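Uncharacterized protein (Enterococcus faecalis, PDB 3B48) probably passes phosphoryl groups, as the DhaM subunit of a dihydroxyacetone kinase complex, from the phosphoenolpyruvate-dependent phosphotransferase system to DhaL for dihydroxyacetone phosphorylation. Local coordinates at residues D7-T18 and I34-T42. Sequence-based numbering, arbitrary orientation.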
loop_
_atom_site.group_PDB
_atom_site.type_symbol
_atom_site.label_atom_id
_atom_site.label_comp_id
_atom_site.label_asym_id
_atom_site.label_seq_id
_atom_site.Cartn_x
_atom_site.Cartn_y
_atom_site.Cartn_z
ATOM N N ASP B 7 -14.525 -4.818 10.454
ATOM C CA ASP B 7 -14.055 -5.324 9.179
ATOM C C ASP B 7 -13.225 -4.255 8.497
ATOM O O ASP B 7 -13.537 -3.047 8.588
ATOM C CB ASP B 7 -15.222 -5.707 8.270
ATOM C CG ASP B 7 -16.105 -6.774 8.867
ATOM O OD1 ASP B 7 -16.581 -6.569 9.999
ATOM O OD2 ASP B 7 -16.360 -7.801 8.191
ATOM N N ILE B 8 -12.168 -4.716 7.828
ATOM C CA ILE B 8 -11.346 -3.894 6.959
ATOM C C ILE B 8 -11.647 -4.223 5.514
ATOM O O ILE B 8 -11.497 -5.372 5.055
ATOM C CB ILE B 8 -9.840 -4.098 7.218
ATOM C CG1 ILE B 8 -9.452 -3.574 8.605
ATOM C CG2 ILE B 8 -9.005 -3.424 6.115
ATOM C CD1 ILE B 8 -8.136 -4.082 9.094
ATOM N N LEU B 9 -12.069 -3.202 4.788
ATOM C CA LEU B 9 -12.389 -3.362 3.369
ATOM C C LEU B 9 -11.339 -2.605 2.563
ATOM O O LEU B 9 -11.123 -1.379 2.760
ATOM C CB LEU B 9 -13.814 -2.886 3.035
ATOM C CG LEU B 9 -15.093 -3.538 3.601
ATOM C CD1 LEU B 9 -15.233 -3.412 5.150
ATOM C CD2 LEU B 9 -16.305 -2.907 2.884
ATOM N N LEU B 10 -10.697 -3.386 1.691
ATOM C CA LEU B 10 -9.539 -3.001 0.912
ATOM C C LEU B 10 -9.961 -2.834 -0.543
ATOM O O LEU B 10 -10.243 -3.828 -1.230
ATOM C CB LEU B 10 -8.462 -4.106 0.987
ATOM C CG LEU B 10 -8.010 -4.574 2.385
ATOM C CD1 LEU B 10 -7.164 -5.826 2.229
ATOM C CD2 LEU B 10 -7.199 -3.489 2.994
ATOM N N VAL B 11 -9.988 -1.582 -0.997
ATOM C CA VAL B 11 -10.364 -1.236 -2.384
ATOM C C VAL B 11 -9.156 -0.807 -3.243
ATOM O O VAL B 11 -8.317 -0.057 -2.808
ATOM C CB VAL B 11 -11.474 -0.179 -2.401
ATOM C CG1 VAL B 11 -12.075 -0.059 -3.799
ATOM C CG2 VAL B 11 -12.532 -0.551 -1.323
ATOM N N SER B 12 -9.062 -1.355 -4.451
ATOM C CA SER B 12 -7.952 -1.022 -5.324
ATOM C C SER B 12 -8.396 -1.310 -6.727
ATOM O O SER B 12 -9.368 -2.010 -6.894
ATOM C CB SER B 12 -6.726 -1.888 -4.957
ATOM O OG SER B 12 -5.590 -1.580 -5.749
ATOM N N HIS B 13 -7.688 -0.794 -7.734
ATOM C CA HIS B 13 -7.765 -1.393 -9.081
ATOM C C HIS B 13 -7.287 -2.846 -9.130
ATOM O O HIS B 13 -7.792 -3.625 -9.881
ATOM C CB HIS B 13 -6.956 -0.588 -10.093
ATOM C CG HIS B 13 -7.681 0.593 -10.637
ATOM N ND1 HIS B 13 -7.528 1.024 -11.938
ATOM C CD2 HIS B 13 -8.578 1.427 -10.066
ATOM C CE1 HIS B 13 -8.296 2.078 -12.140
ATOM N NE2 HIS B 13 -8.942 2.341 -11.017
ATOM N N SER B 14 -6.300 -3.186 -8.312
ATOM C CA SER B 14 -5.597 -4.469 -8.401
ATOM C C SER B 14 -6.133 -5.410 -7.347
ATOM O O SER B 14 -6.085 -5.101 -6.154
ATOM C CB SER B 14 -4.077 -4.240 -8.217
ATOM O OG SER B 14 -3.313 -5.424 -8.039
ATOM N N LYS B 15 -6.663 -6.545 -7.811
ATOM C CA LYS B 15 -7.049 -7.656 -6.950
ATOM C C LYS B 15 -5.783 -8.302 -6.387
ATOM O O LYS B 15 -5.781 -8.796 -5.258
ATOM C CB LYS B 15 -7.926 -8.680 -7.692
ATOM C CG LYS B 15 -8.345 -9.888 -6.802
ATOM C CD LYS B 15 -9.432 -10.782 -7.463
ATOM C CE LYS B 15 -9.491 -12.217 -6.889
ATOM N NZ LYS B 15 -10.108 -12.305 -5.515
HETATM N N MSE B 16 -4.704 -8.281 -7.157
HETATM C CA MSE B 16 -3.423 -8.753 -6.626
HETATM C C MSE B 16 -2.990 -8.025 -5.344
HETATM O O MSE B 16 -2.543 -8.666 -4.369
HETATM C CB MSE B 16 -2.320 -8.632 -7.660
HETATM C CG MSE B 16 -2.040 -9.869 -8.416
HETATM SE SE MSE B 16 -0.254 -9.648 -9.191
HETATM C CE MSE B 16 0.678 -11.066 -8.171
ATOM N N ILE B 17 -3.113 -6.699 -5.357
ATOM C CA ILE B 17 -2.753 -5.874 -4.184
ATOM C C ILE B 17 -3.619 -6.247 -2.963
ATOM O O ILE B 17 -3.079 -6.624 -1.916
ATOM C CB ILE B 17 -2.804 -4.328 -4.470
ATOM C CG1 ILE B 17 -1.723 -3.933 -5.476
ATOM C CG2 ILE B 17 -2.677 -3.544 -3.176
ATOM C CD1 ILE B 17 -1.736 -2.460 -5.923
ATOM N N THR B 18 -4.942 -6.187 -3.094
ATOM C CA THR B 18 -5.814 -6.446 -1.955
ATOM C C THR B 18 -5.756 -7.882 -1.423
ATOM O O THR B 18 -5.937 -8.096 -0.215
ATOM C CB THR B 18 -7.296 -6.046 -2.235
ATOM O OG1 THR B 18 -7.832 -6.868 -3.271
ATOM C CG2 THR B 18 -7.396 -4.600 -2.680
ATOM N N ILE B 34 -10.141 -9.073 13.641
ATOM C CA ILE B 34 -10.758 -8.258 12.591
ATOM C C ILE B 34 -10.934 -9.064 11.304
ATOM O O ILE B 34 -10.095 -9.932 10.974
ATOM C CB ILE B 34 -9.973 -6.942 12.389
ATOM C CG1 ILE B 34 -10.782 -5.929 11.577
ATOM C CG2 ILE B 34 -8.564 -7.213 11.812
ATOM C CD1 ILE B 34 -10.426 -4.504 11.916
ATOM N N THR B 35 -12.045 -8.827 10.620
ATOM C CA THR B 35 -12.285 -9.459 9.314
ATOM C C THR B 35 -11.775 -8.538 8.195
ATOM O O THR B 35 -12.025 -7.342 8.218
ATOM C CB THR B 35 -13.751 -9.870 9.141
ATOM O OG1 THR B 35 -14.099 -10.728 10.236
ATOM C CG2 THR B 35 -13.961 -10.682 7.829
ATOM N N ILE B 36 -11.004 -9.100 7.262
ATOM C CA ILE B 36 -10.446 -8.374 6.103
ATOM C C ILE B 36 -11.145 -8.866 4.845
ATOM O O ILE B 36 -11.250 -10.057 4.639
ATOM C CB ILE B 36 -8.915 -8.620 5.913
ATOM C CG1 ILE B 36 -8.120 -8.441 7.214
ATOM C CG2 ILE B 36 -8.336 -7.733 4.843
ATOM C CD1 ILE B 36 -8.318 -7.119 7.905
ATOM N N HIS B 37 -11.593 -7.940 4.001
ATOM C CA HIS B 37 -12.214 -8.286 2.722
ATOM C C HIS B 37 -11.288 -7.793 1.591
ATOM O O HIS B 37 -10.935 -6.607 1.562
ATOM C CB HIS B 37 -13.610 -7.648 2.615
ATOM C CG HIS B 37 -14.549 -8.052 3.719
ATOM N ND1 HIS B 37 -15.421 -9.112 3.607
ATOM C CD2 HIS B 37 -14.728 -7.554 4.965
ATOM C CE1 HIS B 37 -16.119 -9.229 4.718
ATOM N NE2 HIS B 37 -15.710 -8.301 5.564
ATOM N N SER B 38 -10.865 -8.701 0.701
ATOM C CA SER B 38 -10.134 -8.301 -0.482
ATOM C C SER B 38 -11.122 -7.849 -1.556
ATOM O O SER B 38 -11.821 -8.682 -2.174
ATOM C CB SER B 38 -9.237 -9.435 -1.005
ATOM O OG SER B 38 -8.641 -9.044 -2.236
ATOM N N LEU B 39 -11.199 -6.542 -1.778
ATOM C CA LEU B 39 -12.178 -6.003 -2.728
ATOM C C LEU B 39 -11.599 -5.288 -3.941
ATOM O O LEU B 39 -12.277 -4.478 -4.578
ATOM C CB LEU B 39 -13.242 -5.138 -2.012
ATOM C CG LEU B 39 -13.960 -5.739 -0.775
ATOM C CD1 LEU B 39 -14.880 -4.721 -0.203
ATOM C CD2 LEU B 39 -14.730 -7.039 -1.082
ATOM N N GLY B 40 -10.361 -5.613 -4.283
ATOM C CA GLY B 40 -9.746 -5.090 -5.502
ATOM C C GLY B 40 -10.275 -5.686 -6.807
ATOM O O GLY B 40 -10.691 -6.842 -6.862
ATOM N N GLY B 41 -10.206 -4.899 -7.879
ATOM C CA GLY B 41 -10.565 -5.391 -9.181
ATOM C C GLY B 41 -12.017 -5.153 -9.525
ATOM O O GLY B 41 -12.827 -4.769 -8.676
ATOM N N THR B 42 -12.348 -5.349 -10.787
ATOM C CA THR B 42 -13.730 -5.339 -11.185
ATOM C C THR B 42 -14.349 -6.706 -10.883
ATOM O O THR B 42 -13.659 -7.622 -10.432
ATOM C CB THR B 42 -13.877 -5.024 -12.681
ATOM O OG1 THR B 42 -13.442 -6.156 -13.446
ATOM C CG2 THR B 42 -13.056 -3.765 -13.038
#
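Ile-8 is gripped through both backbone polar atoms: its N donates to Thr-35 O at 2.7 Å, and its O accepts from His-37 N. Leu-10 N to His-37 O and Leu-39 N to Leu-10 O carry the parallel ladder on, and Gly-41 N reaches Ser-12 O from above the carbonyl plane. Beside the ladder, His-37 NE2 donates to the anti lone pair of Asp-7 OD2 (2.8 Å, 169° at the hydrogen); the ring and carboxylate planes are only 12° apart, nearly coplanar. Arg-65 forms a salt bridge with Asp-7 OD1, so the carboxylate is held at both oxygens. Strands 6-11 and 35-38 are joined by helix 15-27 in a beta-alpha-beta unit of the EIIA-man-type domain, strand 35-38 forming one edge of this chain's parallel sheet. Where that helix starts, Thr-18 OG1 takes the N-H of Gly-40 at 3.0 Å and meets Ser-38 OG, which is also hydrogen-bonded to Asp-19 OD1. Gly-40 has no room for a side chain against Ser-14 O and Thr-18 OG1. On the face toward helix 102-113, Ile-36 spreads its branches: with chi1 at -49°, CG1 sits beside the backbone N and carries CD1 onto Ile-8 CD1 (3.3 Å), leaving CG2 to meet Leu-10 CD1. Leu-9 CD2 packs on Leu-39 CD1 across the other face, under helix 51-60.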